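PDB 2OWA: arfgap-like finger domain containing protein from Cryptosporidium parvum Iowa II, which probably acts as a GTPase-activating protein for ADP-ribosylation factors, the chain being its zinc-binding ArfGAP domain. Local coordinates for residues A[98-101]-A[102-106]; A[128-131]-A[132-135]. One frame throughout, in Å; residues are numbered along the deposited sequence.

Contact 1: residues A[98-101]-A[102-106]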
loop_
_atom_site.group_PDB
_atom_site.type_symbol
_atom_site.label_atom_id
_atom_site.label_comp_id
_atom_site.label_asym_id
_atom_site.label_seq_id
_atom_site.Cartn_x
_atom_site.Cartn_y
_atom_site.Cartn_z
ATOM N N GLY A 98 0.987 -9.462 -1.371
ATOM C CA GLY A 98 0.357 -10.775 -1.479
ATOM C C GLY A 98 -1.161 -10.842 -1.256
ATOM O O GLY A 98 -1.906 -11.397 -2.080
ATOM N N ARG A 99 -1.637 -10.314 -0.134
ATOM C CA ARG A 99 -3.082 -10.243 0.091
ATOM C C ARG A 99 -3.867 -9.512 -1.039
ATOM O O ARG A 99 -4.951 -9.975 -1.447
ATOM C CB ARG A 99 -3.355 -9.554 1.427
ATOM C CG ARG A 99 -4.799 -9.651 1.848
ATOM C CD ARG A 99 -4.994 -9.132 3.224
ATOM N NE ARG A 99 -6.275 -9.580 3.777
ATOM C CZ ARG A 99 -6.692 -9.298 5.015
ATOM N NH1 ARG A 99 -5.926 -8.593 5.845
ATOM N NH2 ARG A 99 -7.876 -9.745 5.424
ATOM N N ALA A 100 -3.328 -8.373 -1.494
ATOM C CA ALA A 100 -3.920 -7.580 -2.584
ATOM C C ALA A 100 -3.924 -8.329 -3.946
ATOM O O ALA A 100 -4.977 -8.406 -4.606
ATOM C CB ALA A 100 -3.238 -6.191 -2.711
ATOM N N ARG A 101 -2.776 -8.904 -4.326
ATOM C CA ARG A 101 -2.667 -9.748 -5.524
ATOM C C ARG A 101 -3.700 -10.870 -5.421
ATOM O O ARG A 101 -4.401 -11.141 -6.375
ATOM C CB ARG A 101 -1.264 -10.376 -5.669
ATOM C CG ARG A 101 -0.296 -9.556 -6.498
ATOM C CD ARG A 101 1.157 -9.999 -6.221
ATOM N NE ARG A 101 2.121 -8.984 -6.609
ATOM C CZ ARG A 101 3.292 -8.819 -6.003
ATOM N NH1 ARG A 101 3.614 -9.631 -4.998
ATOM N NH2 ARG A 101 4.137 -7.852 -6.398
ATOM N N ASN A 102 -3.826 -11.466 -4.245
ATOM C CA ASN A 102 -4.743 -12.577 -4.088
ATOM C C ASN A 102 -6.173 -12.118 -4.320
ATOM O O ASN A 102 -6.907 -12.752 -5.065
ATOM C CB ASN A 102 -4.600 -13.277 -2.710
ATOM C CG ASN A 102 -5.741 -14.290 -2.443
ATOM O OD1 ASN A 102 -5.977 -15.187 -3.240
ATOM N ND2 ASN A 102 -6.447 -14.128 -1.333
ATOM N N TYR A 103 -6.561 -11.012 -3.672
ATOM C CA TYR A 103 -7.891 -10.483 -3.832
ATOM C C TYR A 103 -8.200 -10.107 -5.298
ATOM O O TYR A 103 -9.219 -10.543 -5.847
ATOM C CB TYR A 103 -8.117 -9.288 -2.907
ATOM C CG TYR A 103 -9.455 -8.612 -3.123
ATOM C CD1 TYR A 103 -10.600 -9.097 -2.510
ATOM C CD2 TYR A 103 -9.574 -7.500 -3.976
ATOM C CE1 TYR A 103 -11.815 -8.492 -2.697
ATOM C CE2 TYR A 103 -10.797 -6.888 -4.167
ATOM C CZ TYR A 103 -11.904 -7.397 -3.532
ATOM O OH TYR A 103 -13.108 -6.816 -3.710
ATOM N N PHE A 104 -7.326 -9.311 -5.892
ATOM C CA PHE A 104 -7.512 -8.809 -7.273
ATOM C C PHE A 104 -7.489 -9.895 -8.358
ATOM O O PHE A 104 -8.334 -9.867 -9.244
ATOM C CB PHE A 104 -6.587 -7.605 -7.600
ATOM C CG PHE A 104 -7.001 -6.323 -6.900
ATOM C CD1 PHE A 104 -8.263 -5.766 -7.135
ATOM C CD2 PHE A 104 -6.129 -5.679 -5.999
ATOM C CE1 PHE A 104 -8.675 -4.591 -6.468
ATOM C CE2 PHE A 104 -6.496 -4.511 -5.339
ATOM C CZ PHE A 104 -7.791 -3.961 -5.562
ATOM N N LYS A 105 -6.573 -10.863 -8.270
ATOM C CA LYS A 105 -6.585 -11.975 -9.225
ATOM C C LYS A 105 -7.921 -12.733 -9.163
ATOM O O LYS A 105 -8.348 -13.243 -10.176
ATOM C CB LYS A 105 -5.431 -12.969 -9.012
ATOM C CG LYS A 105 -4.002 -12.423 -9.233
ATOM C CD LYS A 105 -2.970 -13.549 -8.987
ATOM C CE LYS A 105 -1.517 -13.117 -9.294
ATOM N NZ LYS A 105 -1.278 -12.505 -10.687
ATOM N N GLN A 106 -8.545 -12.837 -7.977
ATOM C CA GLN A 106 -9.883 -13.464 -7.870
ATOM C C GLN A 106 -11.005 -12.595 -8.444
ATOM O O GLN A 106 -11.832 -13.082 -9.228
ATOM C CB GLN A 106 -10.234 -13.871 -6.420
ATOM C CG GLN A 106 -9.141 -14.667 -5.690
ATOM C CD GLN A 106 -9.682 -15.720 -4.703
ATOM O OE1 GLN A 106 -10.850 -16.158 -4.805
ATOM N NE2 GLN A 106 -8.826 -16.140 -3.747
HETATM O O HOH W 1 -6.712 -11.617 -0.536
#

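Contact 2: residues A[128-131]-A[132-135]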
loop_
_atom_site.group_PDB
_atom_site.type_symbol
_atom_site.label_atom_id
_atom_site.label_comp_id
_atom_site.label_asym_id
_atom_site.label_seq_id
_atom_site.Cartn_x
_atom_site.Cartn_y
_atom_site.Cartn_z
ATOM N N TYR A 128 -12.114 -3.662 -1.740
ATOM C CA TYR A 128 -10.896 -4.131 -1.031
ATOM C C TYR A 128 -10.413 -3.121 0.023
ATOM O O TYR A 128 -9.997 -3.522 1.106
ATOM C CB TYR A 128 -9.790 -4.504 -2.023
ATOM C CG TYR A 128 -8.560 -5.070 -1.376
ATOM C CD1 TYR A 128 -8.564 -6.375 -0.837
ATOM C CD2 TYR A 128 -7.419 -4.292 -1.246
ATOM C CE1 TYR A 128 -7.430 -6.890 -0.220
ATOM C CE2 TYR A 128 -6.278 -4.794 -0.622
ATOM C CZ TYR A 128 -6.292 -6.082 -0.127
ATOM O OH TYR A 128 -5.179 -6.556 0.486
ATOM N N LYS A 129 -10.447 -1.829 -0.307
ATOM C CA LYS A 129 -10.099 -0.748 0.620
ATOM C C LYS A 129 -10.968 -0.840 1.913
ATOM O O LYS A 129 -10.455 -0.701 3.024
ATOM C CB LYS A 129 -10.306 0.599 -0.086
ATOM C CG LYS A 129 -9.510 1.811 0.409
ATOM C CD LYS A 129 -10.388 2.882 1.075
ATOM C CE LYS A 129 -9.672 4.265 1.129
ATOM N NZ LYS A 129 -9.801 5.138 -0.134
ATOM N N GLN A 130 -12.263 -1.119 1.737
ATOM C CA GLN A 130 -13.201 -1.352 2.837
ATOM C C GLN A 130 -12.959 -2.616 3.630
ATOM O O GLN A 130 -13.246 -2.625 4.804
ATOM C CB GLN A 130 -14.659 -1.357 2.338
ATOM C CG GLN A 130 -15.200 0.037 2.087
ATOM C CD GLN A 130 -16.700 0.045 1.755
ATOM O OE1 GLN A 130 -17.162 0.883 1.001
ATOM N NE2 GLN A 130 -17.450 -0.908 2.312
ATOM N N ILE A 131 -12.481 -3.684 2.993
ATOM C CA ILE A 131 -12.081 -4.923 3.699
ATOM C C ILE A 131 -10.943 -4.607 4.672
ATOM O O ILE A 131 -10.928 -5.062 5.832
ATOM C CB ILE A 131 -11.646 -6.068 2.708
ATOM C CG1 ILE A 131 -12.844 -6.553 1.862
ATOM C CG2 ILE A 131 -10.992 -7.251 3.445
ATOM C CD1 ILE A 131 -12.429 -7.351 0.621
ATOM N N LEU A 132 -9.992 -3.810 4.201
ATOM C CA LEU A 132 -8.889 -3.411 5.046
ATOM C C LEU A 132 -9.332 -2.490 6.180
ATOM O O LEU A 132 -8.856 -2.660 7.296
ATOM C CB LEU A 132 -7.792 -2.758 4.225
ATOM C CG LEU A 132 -7.039 -3.615 3.189
ATOM C CD1 LEU A 132 -5.920 -2.699 2.656
ATOM C CD2 LEU A 132 -6.464 -4.970 3.729
ATOM N N ASP A 133 -10.241 -1.538 5.886
ATOM C CA ASP A 133 -10.789 -0.602 6.890
ATOM C C ASP A 133 -11.467 -1.378 8.011
ATOM O O ASP A 133 -11.316 -1.062 9.196
ATOM C CB ASP A 133 -11.876 0.303 6.275
ATOM C CG ASP A 133 -11.342 1.314 5.320
ATOM O OD1 ASP A 133 -10.088 1.472 5.232
ATOM O OD2 ASP A 133 -12.199 1.989 4.670
ATOM N N SER A 134 -12.247 -2.368 7.604
ATOM C CA SER A 134 -12.935 -3.241 8.509
ATOM C C SER A 134 -11.966 -4.051 9.402
ATOM O O SER A 134 -12.221 -4.223 10.588
ATOM C CB SER A 134 -13.812 -4.161 7.704
ATOM O OG SER A 134 -14.868 -4.595 8.500
ATOM N N GLU A 135 -10.851 -4.514 8.845
ATOM C CA GLU A 135 -9.813 -5.218 9.630
ATOM C C GLU A 135 -9.177 -4.374 10.724
ATOM O O GLU A 135 -8.882 -4.882 11.799
ATOM C CB GLU A 135 -8.692 -5.697 8.725
ATOM C CG GLU A 135 -9.068 -6.813 7.825
ATOM C CD GLU A 135 -8.771 -8.124 8.469
ATOM O OE1 GLU A 135 -9.628 -8.594 9.256
ATOM O OE2 GLU A 135 -7.674 -8.665 8.193
#

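Contact 1: residues A[98-101]-A[102-106]
F104 turns its CG beside its own backbone N (chi1 -72°) and thereby lays the ring back along the helix over the preceding turn, where CD2 comes 4.4 Å from A100 CB and 3.3 Å from A100 O. N102 swings the other way: its CG stands beside the carbonyl carbon (chi1 170°), which carries the amide forward to the next turn. There NE2 of Q106 donates to N102 OD1 at 3.0 Å; OD1 lies in the plane of the Q106 amide, while NE2 stands 30° off the carbonyl plane of N102. The same asparagine also reaches back, since its ND2 gives a hydrogen bond to a water that in turn donates to R99 O, at 2.6 Å each. Asparagine suits this exposed surface because one short amide can accept and donate at once. R99 O is thus gripped twice, by the water and by Y103 N.

All this happens on helix 97-107 of the ArfGAP domain, a regular alpha-helix whose i to i+4 backbone bonds run from N102 to G98, Y103 to R99, F104 to A100 and K105 to R101. The F104 N to A100 O bond is nearly linear. The helix is amphipathic. A100 is small enough for Y128 and F40 to pack against it, and F104 extends that buried side, its ring also meeting Y119. Y103 CD2 sits 3.8 Å above one face of the F104 ring, offset toward the rim. On another flank R101, extended from CG to NE, forms a salt bridge with E35 and packs on F40, its side chain about 6 Å from that of the zinc ligand C39. K105 lays its CG 3.2 Å from R101 O, its aliphatic stem covering the carbonyl.

Contact 2: residues A[128-131]-A[132-135]
One turn of helix 123-135 joins Y128-I131 to L132-E135 through four successive i to i+4 bonds of 3.0 to 3.1 Å, L132 N to Y128 O, D133 N to K129 O, S134 N to Q130 O and E135 N to I131 O. On the buried side L132 lies against Y128. With CG beside its backbone N (chi1 -65°), the leucine sends CG over one face of the tyrosine ring, and its two methyls divide the work: CD1 is 3.9 Å from Y128 CE2, while CD2 is 3.8 Å from Y128 OH. A branched leucine suits this place, since it can cover the ring and still touch R91 and I94 of helix 86-94. The tyrosine offers a broad apolar ring to the interior, where it also meets Y103 and F104.

The opposite character appears at D133. Its carboxylate folds back over the preceding turn, with OD1 3.1 Å from K129 O. Two acceptors this close would probably repel, and R91 offsets that: NH1 forms a salt bridge with D133 OD1, and NH2 gives K129 O a second hydrogen bond beside that from D133 N. K129 NZ stays 6.2 Å from D133 OD2, too far for a direct ion pair. E135 lays CG 3.2 Å from I131 O, and its carboxylate forms a salt bridge with R99. The chemistry is therefore divided: apolar contact joins the turns on the inner side, whereas the acidic groups of D133 and E135 are probably steadied by arginines from two other helices.

Contact 1 comes first along the chain, on helix 97-107, and contact 2 follows on helix 123-135, close to the C-terminal end of the modelled chain; their centres are 13 Å apart. The two helices meet directly. Y128 of contact 2 reaches into contact 1, its ring packing on Y103, and R99 NH1 forms a 2.9 Å salt bridge with E135 OE2 across the same junction. Both helices belong to the ArfGAP domain. Helix 97-107 stands between the zinc-finger side, which R101 approaches, and helix 123-135, which lies away from the metal, an arrangement that probably links the C-terminal helix to the zinc-bearing part of the domain.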